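Local coordinates for protein beta-agarase (Persicobacter, PDB 6AII) that hydrolyses agarose as a GH16-family beta-agarase, probably cutting its beta-1,4 linkages to release neoagarobiose as product, at residues 19-24 against 220-225; 191-196 against 200-205; 235-240 against 245-250. All coordinates share one frame; numbering follows the deposited sequence.

Interaction 1 (19-24 against 220-225)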
loop_
_atom_site.group_PDB
_atom_site.type_symbol
_atom_site.label_atom_id
_atom_site.label_comp_id
_atom_site.label_asym_id
_atom_site.label_seq_id
_atom_site.Cartn_x
_atom_site.Cartn_y
_atom_site.Cartn_z
ATOM N N LYS A 19 9.989 -18.933 18.981
ATOM C CA LYS A 19 9.298 -19.005 17.705
ATOM C C LYS A 19 10.257 -18.691 16.554
ATOM O O LYS A 19 11.352 -18.119 16.737
ATOM C CB LYS A 19 8.141 -18.006 17.687
ATOM C CG LYS A 19 7.118 -18.180 18.803
ATOM C CD LYS A 19 6.005 -19.072 18.525
ATOM C CE LYS A 19 4.961 -19.062 19.627
ATOM N NZ LYS A 19 3.842 -18.158 19.299
ATOM N N GLN A 20 9.845 -19.132 15.370
ATOM C CA GLN A 20 10.563 -18.869 14.137
ATOM C C GLN A 20 9.524 -18.488 13.057
ATOM O O GLN A 20 8.334 -18.784 13.183
ATOM C CB GLN A 20 11.366 -20.108 13.739
ATOM C CG GLN A 20 10.494 -21.307 13.477
ATOM C CD GLN A 20 11.316 -22.558 13.299
ATOM O OE1 GLN A 20 12.489 -22.599 13.668
ATOM N NE2 GLN A 20 10.685 -23.579 12.748
ATOM N N TRP A 21 9.957 -17.850 11.980
ATOM C CA TRP A 21 9.005 -17.484 10.931
ATOM C C TRP A 21 8.868 -18.595 9.907
ATOM O O TRP A 21 9.873 -19.153 9.472
ATOM C CB TRP A 21 9.497 -16.223 10.228
ATOM C CG TRP A 21 9.458 -15.009 11.077
ATOM C CD1 TRP A 21 10.512 -14.318 11.582
ATOM C CD2 TRP A 21 8.285 -14.301 11.480
ATOM N NE1 TRP A 21 10.078 -13.206 12.235
ATOM C CE2 TRP A 21 8.733 -13.185 12.238
ATOM C CE3 TRP A 21 6.911 -14.492 11.306
ATOM C CZ2 TRP A 21 7.847 -12.274 12.791
ATOM C CZ3 TRP A 21 6.039 -13.599 11.876
ATOM C CH2 TRP A 21 6.512 -12.495 12.602
ATOM N N LYS A 22 7.650 -18.852 9.468
ATOM C CA LYS A 22 7.381 -19.798 8.420
ATOM C C LYS A 22 6.721 -19.112 7.214
ATOM O O LYS A 22 5.734 -18.406 7.364
ATOM C CB LYS A 22 6.450 -20.910 8.927
ATOM C CG LYS A 22 6.030 -21.895 7.848
ATOM C CD LYS A 22 4.977 -22.868 8.233
ATOM C CE LYS A 22 4.652 -23.785 7.075
ATOM N NZ LYS A 22 3.725 -24.855 7.489
ATOM N N LEU A 23 7.348 -19.302 6.047
ATOM C CA LEU A 23 6.815 -18.650 4.823
ATOM C C LEU A 23 5.398 -19.112 4.527
ATOM O O LEU A 23 5.106 -20.336 4.556
ATOM C CB LEU A 23 7.739 -18.909 3.631
ATOM C CG LEU A 23 7.432 -18.046 2.403
ATOM C CD1 LEU A 23 7.973 -16.621 2.523
ATOM C CD2 LEU A 23 8.016 -18.699 1.167
ATOM N N GLN A 24 4.484 -18.168 4.262
ATOM C CA GLN A 24 3.151 -18.509 3.791
ATOM C C GLN A 24 3.199 -18.575 2.270
ATOM O O GLN A 24 3.177 -17.545 1.560
ATOM C CB GLN A 24 2.100 -17.533 4.331
ATOM C CG GLN A 24 0.671 -17.915 3.930
ATOM C CD GLN A 24 -0.406 -17.055 4.542
ATOM O OE1 GLN A 24 -0.258 -16.579 5.678
ATOM N NE2 GLN A 24 -1.478 -16.853 3.797
ATOM N N GLY A 220 6.896 -3.222 5.229
ATOM C CA GLY A 220 6.163 -4.344 5.789
ATOM C C GLY A 220 5.456 -4.031 7.081
ATOM O O GLY A 220 5.751 -3.018 7.750
ATOM N N VAL A 221 4.514 -4.919 7.424
ATOM C CA VAL A 221 3.760 -4.772 8.694
ATOM C C VAL A 221 3.754 -6.115 9.412
ATOM O O VAL A 221 3.582 -7.126 8.747
ATOM C CB VAL A 221 2.339 -4.259 8.456
ATOM C CG1 VAL A 221 1.470 -5.266 7.727
ATOM C CG2 VAL A 221 1.643 -3.874 9.745
ATOM N N TYR A 222 3.921 -6.054 10.734
ATOM C CA TYR A 222 3.652 -7.191 11.587
ATOM C C TYR A 222 2.296 -6.920 12.237
ATOM O O TYR A 222 2.169 -6.059 13.094
ATOM C CB TYR A 222 4.758 -7.386 12.631
ATOM C CG TYR A 222 4.600 -8.564 13.583
ATOM C CD1 TYR A 222 3.838 -9.665 13.210
ATOM C CD2 TYR A 222 5.267 -8.572 14.795
ATOM C CE1 TYR A 222 3.728 -10.757 14.066
ATOM C CE2 TYR A 222 5.187 -9.679 15.637
ATOM C CZ TYR A 222 4.407 -10.748 15.267
ATOM O OH TYR A 222 4.264 -11.889 16.035
ATOM N N TRP A 223 1.304 -7.670 11.793
ATOM C CA TRP A 223 0.015 -7.671 12.405
ATOM C C TRP A 223 0.022 -8.787 13.477
ATOM O O TRP A 223 -0.185 -9.939 13.133
ATOM C CB TRP A 223 -1.061 -7.879 11.353
ATOM C CG TRP A 223 -2.489 -7.981 11.806
ATOM C CD1 TRP A 223 -3.028 -7.680 13.030
ATOM C CD2 TRP A 223 -3.553 -8.519 10.996
ATOM N NE1 TRP A 223 -4.390 -7.922 12.975
ATOM C CE2 TRP A 223 -4.721 -8.477 11.776
ATOM C CE3 TRP A 223 -3.618 -8.964 9.653
ATOM C CZ2 TRP A 223 -5.959 -8.909 11.251
ATOM C CZ3 TRP A 223 -4.835 -9.394 9.155
ATOM C CH2 TRP A 223 -5.987 -9.341 9.953
ATOM N N LYS A 224 0.393 -8.394 14.656
ATOM C CA LYS A 224 0.810 -9.337 15.701
ATOM C C LYS A 224 -0.429 -9.931 16.414
ATOM O O LYS A 224 -0.544 -11.172 16.624
ATOM C CB LYS A 224 1.717 -8.651 16.703
ATOM C CG LYS A 224 2.071 -9.533 17.880
ATOM C CD LYS A 224 3.104 -8.864 18.772
ATOM C CE LYS A 224 3.502 -9.665 19.991
ATOM N NZ LYS A 224 4.595 -8.930 20.668
ATOM N N ASP A 225 -1.375 -9.055 16.709
ATOM C CA ASP A 225 -2.610 -9.431 17.397
ATOM C C ASP A 225 -3.625 -8.341 17.085
ATOM O O ASP A 225 -3.303 -7.352 16.389
ATOM C CB ASP A 225 -2.371 -9.678 18.903
ATOM C CG ASP A 225 -1.982 -8.487 19.748
ATOM O OD1 ASP A 225 -2.719 -7.488 19.749
ATOM O OD2 ASP A 225 -0.914 -8.549 20.380
#
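The ring of Tyr222 is covered on both faces. Over one lies CH2 of Trp21, 3.6 Å above the plane and displaced toward the rim on the CE1 side; over the opposite face sits CB of Lys224, from two residues along the same strand, close to the ring centre. For the indole the meeting is at its edge: Tyr222 CE1 lies near the plane of Trp21, 3.6 Å from CH2. The two planes stand at 80°, and the centroid of the six-membered ring is 5.3 Å from that of the phenol, a T-shaped stack that sets slightly positive C-H groups against the pi cloud.

With the CA atoms of Trp21 and Tyr222 11.6 Å apart, large rings are needed to bridge the gap. Tyr222 reaches across with CG anti to its backbone N (chi1 -179°). The indole NE1 is used up in a hydrogen bond to Ala13 O, which should help fix the ring's rotation.

Strands 19-23 and 217-225 belong to one antiparallel sheet but do not pair directly: strand 312-325 pairs with the first, strand 118-125 with the second, and these two with each other. Phe119 of strand 118-125 touches both rings.

Interaction 2 (191-196 against 200-205)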
loop_
_atom_site.group_PDB
_atom_site.type_symbol
_atom_site.label_atom_id
_atom_site.label_comp_id
_atom_site.label_asym_id
_atom_site.label_seq_id
_atom_site.Cartn_x
_atom_site.Cartn_y
_atom_site.Cartn_z
ATOM N N TYR A 191 -12.806 5.262 10.947
ATOM C CA TYR A 191 -11.768 5.648 11.856
ATOM C C TYR A 191 -10.407 5.230 11.272
ATOM O O TYR A 191 -10.196 4.042 10.977
ATOM C CB TYR A 191 -11.870 4.994 13.249
ATOM C CG TYR A 191 -10.642 5.169 14.099
ATOM C CD1 TYR A 191 -10.212 6.415 14.500
ATOM C CD2 TYR A 191 -9.787 4.094 14.357
ATOM C CE1 TYR A 191 -9.047 6.598 15.232
ATOM C CE2 TYR A 191 -8.599 4.263 15.054
ATOM C CZ TYR A 191 -8.203 5.520 15.465
ATOM O OH TYR A 191 -7.035 5.754 16.107
ATOM N N GLN A 192 -9.502 6.200 11.186
ATOM C CA GLN A 192 -8.091 5.869 11.053
ATOM C C GLN A 192 -7.306 6.769 11.974
ATOM O O GLN A 192 -7.687 7.917 12.192
ATOM C CB GLN A 192 -7.588 6.029 9.615
ATOM C CG GLN A 192 -7.383 7.450 9.178
ATOM C CD GLN A 192 -6.632 7.586 7.870
ATOM O OE1 GLN A 192 -5.565 7.015 7.677
ATOM N NE2 GLN A 192 -7.234 8.339 6.966
ATOM N N PRO A 193 -6.203 6.265 12.479
ATOM C CA PRO A 193 -5.314 7.148 13.232
ATOM C C PRO A 193 -4.850 8.290 12.332
ATOM O O PRO A 193 -4.615 8.097 11.147
ATOM C CB PRO A 193 -4.143 6.249 13.625
ATOM C CG PRO A 193 -4.173 5.189 12.578
ATOM C CD PRO A 193 -5.642 4.913 12.375
ATOM N N ARG A 194 -4.877 9.513 12.892
ATOM C CA ARG A 194 -4.449 10.716 12.198
ATOM C C ARG A 194 -4.399 11.837 13.232
ATOM O O ARG A 194 -4.910 11.677 14.386
ATOM C CB ARG A 194 -5.384 11.085 11.044
ATOM C CG ARG A 194 -6.849 11.230 11.449
ATOM C CD ARG A 194 -7.768 11.105 10.249
ATOM N NE ARG A 194 -9.208 11.267 10.500
ATOM C CZ ARG A 194 -9.895 12.346 10.154
ATOM N NH1 ARG A 194 -9.242 13.379 9.643
ATOM N NH2 ARG A 194 -11.237 12.332 10.214
ATOM N N ASP A 195 -3.808 12.921 12.833
ATOM C CA ASP A 195 -3.569 14.048 13.776
ATOM C C ASP A 195 -4.891 14.489 14.431
ATOM O O ASP A 195 -4.873 14.709 15.663
ATOM C CB ASP A 195 -2.869 15.238 13.131
ATOM C CG ASP A 195 -1.452 14.991 12.666
ATOM O OD1 ASP A 195 -0.930 13.901 12.956
ATOM O OD2 ASP A 195 -0.907 15.911 12.024
ATOM N N GLU A 196 -5.946 14.578 13.636
ATOM C CA GLU A 196 -7.260 15.086 14.055
ATOM C C GLU A 196 -7.906 14.101 15.023
ATOM O O GLU A 196 -8.820 14.495 15.769
ATOM C CB GLU A 196 -8.171 15.397 12.869
ATOM C CG GLU A 196 -7.635 16.495 11.970
ATOM C CD GLU A 196 -6.534 16.057 11.007
ATOM O OE1 GLU A 196 -6.373 14.809 10.816
ATOM O OE2 GLU A 196 -5.863 16.943 10.450
ATOM N N TYR A 200 -0.485 10.661 16.249
ATOM C CA TYR A 200 0.498 11.394 15.491
ATOM C C TYR A 200 1.475 10.467 14.730
ATOM O O TYR A 200 1.646 9.288 15.074
ATOM C CB TYR A 200 1.221 12.371 16.421
ATOM C CG TYR A 200 0.225 13.297 17.080
ATOM C CD1 TYR A 200 -0.469 14.216 16.318
ATOM C CD2 TYR A 200 -0.059 13.179 18.428
ATOM C CE1 TYR A 200 -1.430 15.035 16.899
ATOM C CE2 TYR A 200 -1.012 13.985 19.015
ATOM C CZ TYR A 200 -1.721 14.875 18.237
ATOM O OH TYR A 200 -2.656 15.668 18.849
ATOM N N GLY A 201 2.121 11.044 13.722
ATOM C CA GLY A 201 3.229 10.382 13.058
ATOM C C GLY A 201 2.793 9.496 11.896
ATOM O O GLY A 201 3.658 8.885 11.262
ATOM N N THR A 202 1.507 9.456 11.532
ATOM C CA THR A 202 1.033 8.512 10.516
ATOM C C THR A 202 1.617 8.845 9.128
ATOM O O THR A 202 1.619 7.964 8.242
ATOM C CB THR A 202 -0.499 8.451 10.417
ATOM O OG1 THR A 202 -0.961 9.762 10.059
ATOM C CG2 THR A 202 -1.137 7.937 11.694
ATOM N N TRP A 203 2.058 10.061 8.840
ATOM C CA TRP A 203 2.636 10.339 7.550
ATOM C C TRP A 203 4.168 10.383 7.744
ATOM O O TRP A 203 4.771 11.365 8.205
ATOM C CB TRP A 203 2.125 11.661 7.002
ATOM C CG TRP A 203 0.708 11.594 6.501
ATOM C CD1 TRP A 203 -0.460 11.791 7.193
ATOM C CD2 TRP A 203 0.317 11.198 5.189
ATOM N NE1 TRP A 203 -1.539 11.584 6.386
ATOM C CE2 TRP A 203 -1.093 11.226 5.139
ATOM C CE3 TRP A 203 1.029 10.795 4.054
ATOM C CZ2 TRP A 203 -1.784 10.872 4.003
ATOM C CZ3 TRP A 203 0.335 10.433 2.922
ATOM C CH2 TRP A 203 -1.063 10.509 2.894
ATOM N N TYR A 204 4.734 9.215 7.558
ATOM C CA TYR A 204 6.200 9.012 7.788
ATOM C C TYR A 204 7.013 9.756 6.741
ATOM O O TYR A 204 6.754 9.698 5.527
ATOM C CB TYR A 204 6.531 7.519 7.670
ATOM C CG TYR A 204 7.992 7.211 7.909
ATOM C CD1 TYR A 204 8.430 7.074 9.186
ATOM C CD2 TYR A 204 8.884 7.190 6.859
ATOM C CE1 TYR A 204 9.775 6.857 9.463
ATOM C CE2 TYR A 204 10.224 6.920 7.102
ATOM C CZ TYR A 204 10.641 6.764 8.407
ATOM O OH TYR A 204 11.974 6.620 8.696
ATOM N N TYR A 205 8.084 10.436 7.199
ATOM C CA TYR A 205 9.088 10.980 6.258
ATOM C C TYR A 205 10.405 11.141 7.039
ATOM O O TYR A 205 10.426 10.949 8.233
ATOM C CB TYR A 205 8.678 12.270 5.523
ATOM C CG TYR A 205 8.688 13.516 6.371
ATOM C CD1 TYR A 205 7.657 13.781 7.258
ATOM C CD2 TYR A 205 9.729 14.422 6.234
ATOM C CE1 TYR A 205 7.667 14.928 8.053
ATOM C CE2 TYR A 205 9.720 15.597 6.982
ATOM C CZ TYR A 205 8.668 15.858 7.833
ATOM O OH TYR A 205 8.629 16.984 8.643
HETATM O O HOH W 1 -3.423 9.252 8.960
HETATM O O HOH W 2 -0.798 11.203 12.372
HETATM O O HOH W 3 1.816 13.751 13.028
#
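Van der Waals contact between Asp195 and Tyr200, and between Pro193 and Thr202, brings the two segments together, with no direct hydrogen bond across them. Asp195 OD1 comes up to the edge of the Tyr200 ring, near its plane and 3.4 Å from CD1, where the aromatic C-H presents a weakly positive rim to the carboxylate; the carboxylate and ring planes are 47° apart. Farther along the same edge, CE1 of Tyr200 passes the backbone O of Asp195. The apolar contact proper is smaller and more buried: the methyl CG2 of Thr202 packs 4.0 Å from Pro193 CB and also rests against that residue's carbonyl.

This is the turn between strands 189-191 and 203-204, both of which pair with strand 173-181 in the mixed sheet of the beta-sandwich (jelly-roll) fold of GH16 enzymes. Gly201 suits the bend, since its positive phi of 89° would press a CB against the carbonyl O of Tyr200.

Water supplies the polar links. Asp195 OD1 accepts from two waters, each at 2.8 Å; one of them accepts in turn from Thr202 N and the other from Gly201 N, so a single carboxylate oxygen serves two successive amides. A third water donates to Pro193 O at 2.7 Å and is hydrogen-bonded to Thr202 OG1. With chi1 at 61°, OG1 is directed to this water while CG2 is left for the proline, a division of labour that suits a threonine.

Charge pairing stays within segment 191-196, on its solvent side: Arg194 NH1 forms a salt bridge with Glu196 OE1, 3.4 Å away. Beyond the two segments, Tyr200 N is hydrogen-bonded to Tyr246 OH.

Interaction 3 (235-240 against 245-250)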
loop_
_atom_site.group_PDB
_atom_site.type_symbol
_atom_site.label_atom_id
_atom_site.label_comp_id
_atom_site.label_asym_id
_atom_site.label_seq_id
_atom_site.Cartn_x
_atom_site.Cartn_y
_atom_site.Cartn_z
ATOM N N GLY A 235 13.835 -2.599 6.336
ATOM C CA GLY A 235 14.337 -3.517 7.334
ATOM C C GLY A 235 14.424 -2.935 8.733
ATOM O O GLY A 235 14.948 -3.597 9.613
ATOM N N LYS A 236 14.031 -1.675 8.943
ATOM C CA LYS A 236 14.143 -0.998 10.196
ATOM C C LYS A 236 12.756 -0.690 10.734
ATOM O O LYS A 236 11.872 -0.195 10.052
ATOM C CB LYS A 236 14.985 0.285 10.079
ATOM C CG LYS A 236 16.433 -0.057 9.726
ATOM C CD LYS A 236 17.353 1.130 9.522
ATOM C CE LYS A 236 17.004 1.956 8.293
ATOM N NZ LYS A 236 17.405 1.282 7.028
ATOM N N TRP A 237 12.615 -0.943 12.018
ATOM C CA TRP A 237 11.376 -0.555 12.731
ATOM C C TRP A 237 11.118 0.949 12.635
ATOM O O TRP A 237 12.065 1.737 12.834
ATOM C CB TRP A 237 11.420 -0.994 14.200
ATOM C CG TRP A 237 10.252 -0.495 15.005
ATOM C CD1 TRP A 237 9.021 -1.077 15.083
ATOM C CD2 TRP A 237 10.116 0.751 15.724
ATOM N NE1 TRP A 237 8.172 -0.351 15.869
ATOM C CE2 TRP A 237 8.823 0.777 16.285
ATOM C CE3 TRP A 237 10.980 1.818 16.003
ATOM C CZ2 TRP A 237 8.356 1.864 17.038
ATOM C CZ3 TRP A 237 10.529 2.870 16.753
ATOM C CH2 TRP A 237 9.244 2.880 17.265
ATOM N N VAL A 238 9.895 1.379 12.325
ATOM C CA VAL A 238 9.563 2.806 12.360
ATOM C C VAL A 238 8.339 3.114 13.224
ATOM O O VAL A 238 8.185 4.319 13.579
ATOM C CB VAL A 238 9.411 3.407 10.946
ATOM C CG1 VAL A 238 10.722 3.315 10.168
ATOM C CG2 VAL A 238 8.238 2.764 10.215
ATOM N N ARG A 239 7.426 2.162 13.532
ATOM C CA ARG A 239 6.191 2.604 14.174
ATOM C C ARG A 239 5.517 1.385 14.782
ATOM O O ARG A 239 5.511 0.293 14.149
ATOM C CB ARG A 239 5.225 3.178 13.130
ATOM C CG ARG A 239 3.870 3.673 13.637
ATOM C CD ARG A 239 3.182 4.479 12.546
ATOM N NE ARG A 239 1.972 5.112 13.068
ATOM C CZ ARG A 239 1.920 6.178 13.866
ATOM N NH1 ARG A 239 3.018 6.874 14.136
ATOM N NH2 ARG A 239 0.726 6.565 14.315
ATOM N N THR A 240 4.956 1.561 15.965
ATOM C CA THR A 240 4.118 0.506 16.616
ATOM C C THR A 240 2.843 1.182 17.129
ATOM O O THR A 240 2.910 2.282 17.707
ATOM C CB THR A 240 4.824 -0.108 17.820
ATOM O OG1 THR A 240 5.893 -0.911 17.301
ATOM C CG2 THR A 240 3.894 -0.988 18.638
ATOM N N ASN A 245 -1.335 2.676 23.424
ATOM C CA ASN A 245 0.019 3.224 23.341
ATOM C C ASN A 245 0.475 3.154 21.867
ATOM O O ASN A 245 -0.038 2.316 21.112
ATOM C CB ASN A 245 1.032 2.393 24.113
ATOM C CG ASN A 245 0.754 2.462 25.613
ATOM O OD1 ASN A 245 0.269 3.459 26.114
ATOM N ND2 ASN A 245 1.014 1.384 26.314
ATOM N N TYR A 246 1.366 4.077 21.525
ATOM C CA TYR A 246 1.980 3.958 20.194
ATOM C C TYR A 246 3.317 4.665 20.235
ATOM O O TYR A 246 3.546 5.539 21.107
ATOM C CB TYR A 246 1.081 4.545 19.092
ATOM C CG TYR A 246 0.837 6.030 19.074
ATOM C CD1 TYR A 246 -0.089 6.569 19.948
ATOM C CD2 TYR A 246 1.503 6.913 18.209
ATOM C CE1 TYR A 246 -0.342 7.921 19.991
ATOM C CE2 TYR A 246 1.311 8.277 18.291
ATOM C CZ TYR A 246 0.339 8.768 19.150
ATOM O OH TYR A 246 0.069 10.101 19.208
ATOM N N SER A 247 4.222 4.310 19.299
ATOM C CA SER A 247 5.529 4.921 19.291
ATOM C C SER A 247 6.026 4.916 17.848
ATOM O O SER A 247 5.556 4.129 17.034
ATOM C CB SER A 247 6.509 4.184 20.153
ATOM O OG SER A 247 6.510 2.797 19.847
ATOM N N TYR A 248 6.982 5.791 17.572
ATOM C CA TYR A 248 7.421 5.919 16.154
ATOM C C TYR A 248 8.693 6.737 16.091
ATOM O O TYR A 248 9.007 7.487 17.017
ATOM C CB TYR A 248 6.347 6.585 15.287
ATOM C CG TYR A 248 5.992 8.011 15.612
ATOM C CD1 TYR A 248 5.089 8.274 16.613
ATOM C CD2 TYR A 248 6.508 9.081 14.884
ATOM C CE1 TYR A 248 4.685 9.573 16.905
ATOM C CE2 TYR A 248 6.143 10.386 15.190
ATOM C CZ TYR A 248 5.232 10.621 16.214
ATOM O OH TYR A 248 4.861 11.927 16.492
ATOM N N LEU A 249 9.433 6.582 14.989
ATOM C CA LEU A 249 10.596 7.482 14.706
ATOM C C LEU A 249 10.152 8.688 13.890
ATOM O O LEU A 249 9.497 8.507 12.841
ATOM C CB LEU A 249 11.649 6.695 13.906
ATOM C CG LEU A 249 12.264 5.536 14.658
ATOM C CD1 LEU A 249 13.387 4.896 13.826
ATOM C CD2 LEU A 249 12.807 5.980 16.019
ATOM N N ASP A 250 10.437 9.884 14.422
ATOM C CA ASP A 250 10.046 11.104 13.754
ATOM C C ASP A 250 11.039 11.410 12.632
ATOM O O ASP A 250 11.937 10.645 12.363
ATOM C CB ASP A 250 9.799 12.178 14.810
ATOM C CG ASP A 250 11.007 12.989 15.228
ATOM O OD1 ASP A 250 12.108 12.712 14.722
ATOM O OD2 ASP A 250 10.781 13.949 16.028
HETATM O O HOH W 4 7.849 6.601 12.129
#
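Backbone pairing makes the tight part of this antiparallel hairpin. Thr240 and Ser247 form a hydrogen-bonded pair: Thr240 N reaches Ser247 O at 2.8 Å, and Ser247 N returns a bond to Thr240 O. Arg239 and Tyr248 are the next, non-hydrogen-bonded pair, after which Leu249 N bonds to Val238 O. Val238 and Arg239 together face Tyr231 in a classic beta bulge.

Side chains pack closely on both faces. With CG of Arg239 anti to the backbone N (chi1 179°), the extended chain runs beside the tyrosine and brings NH1 within 3.5 Å of Tyr248 CG, the guanidinium and ring planes 53° apart. Where Thr240 and Ser247 point, Trp237 lies across both strands, CZ3 3.8 Å from Leu249 CG and CZ2 at its edge 3.5 Å from Ser247 OG, while NE1 gives a 2.7 Å hydrogen bond to Thr240 OG1. Replacing this tryptophan by an alanine would probably leave Leu249 without its apolar cover and Thr240 OG1 without its indole donor.

The loose side is at the exposed Lys236 and Asn245, whose side chains lead away from the opposite strand. Near the bulge, a water donates to both Val238 O, which also accepts from Leu249 N, and Leu249 O.

Backbone bonds thus set the register, while the guanidinium of Arg239 packs alongside Tyr248 without stacking flat on it and, through NH1 bound to Tyr200 O, ties the hairpin to the neighbouring loop.

How the interactions relate
All three contacts are partly buried, but unequally: of eight touching residues in interaction 3 three are buried and none exposed, whereas of six in interaction 2 two are buried and two exposed. Interactions 1 and 3 reach the same antiparallel sheet: interaction 1 is a lone aromatic meeting between strands that are not direct neighbours, interaction 3 true strand pairing that buries far more surface. Interaction 2 lies at the other sheet and relies on water in place of direct bonds. It touches interaction 3, with Tyr200 held by Arg239 and Tyr246, so turn 191-205 and hairpin 235-250 join the two sheets. Interaction 1 touches neither, its nearest atoms being about 7 Å from interaction 3.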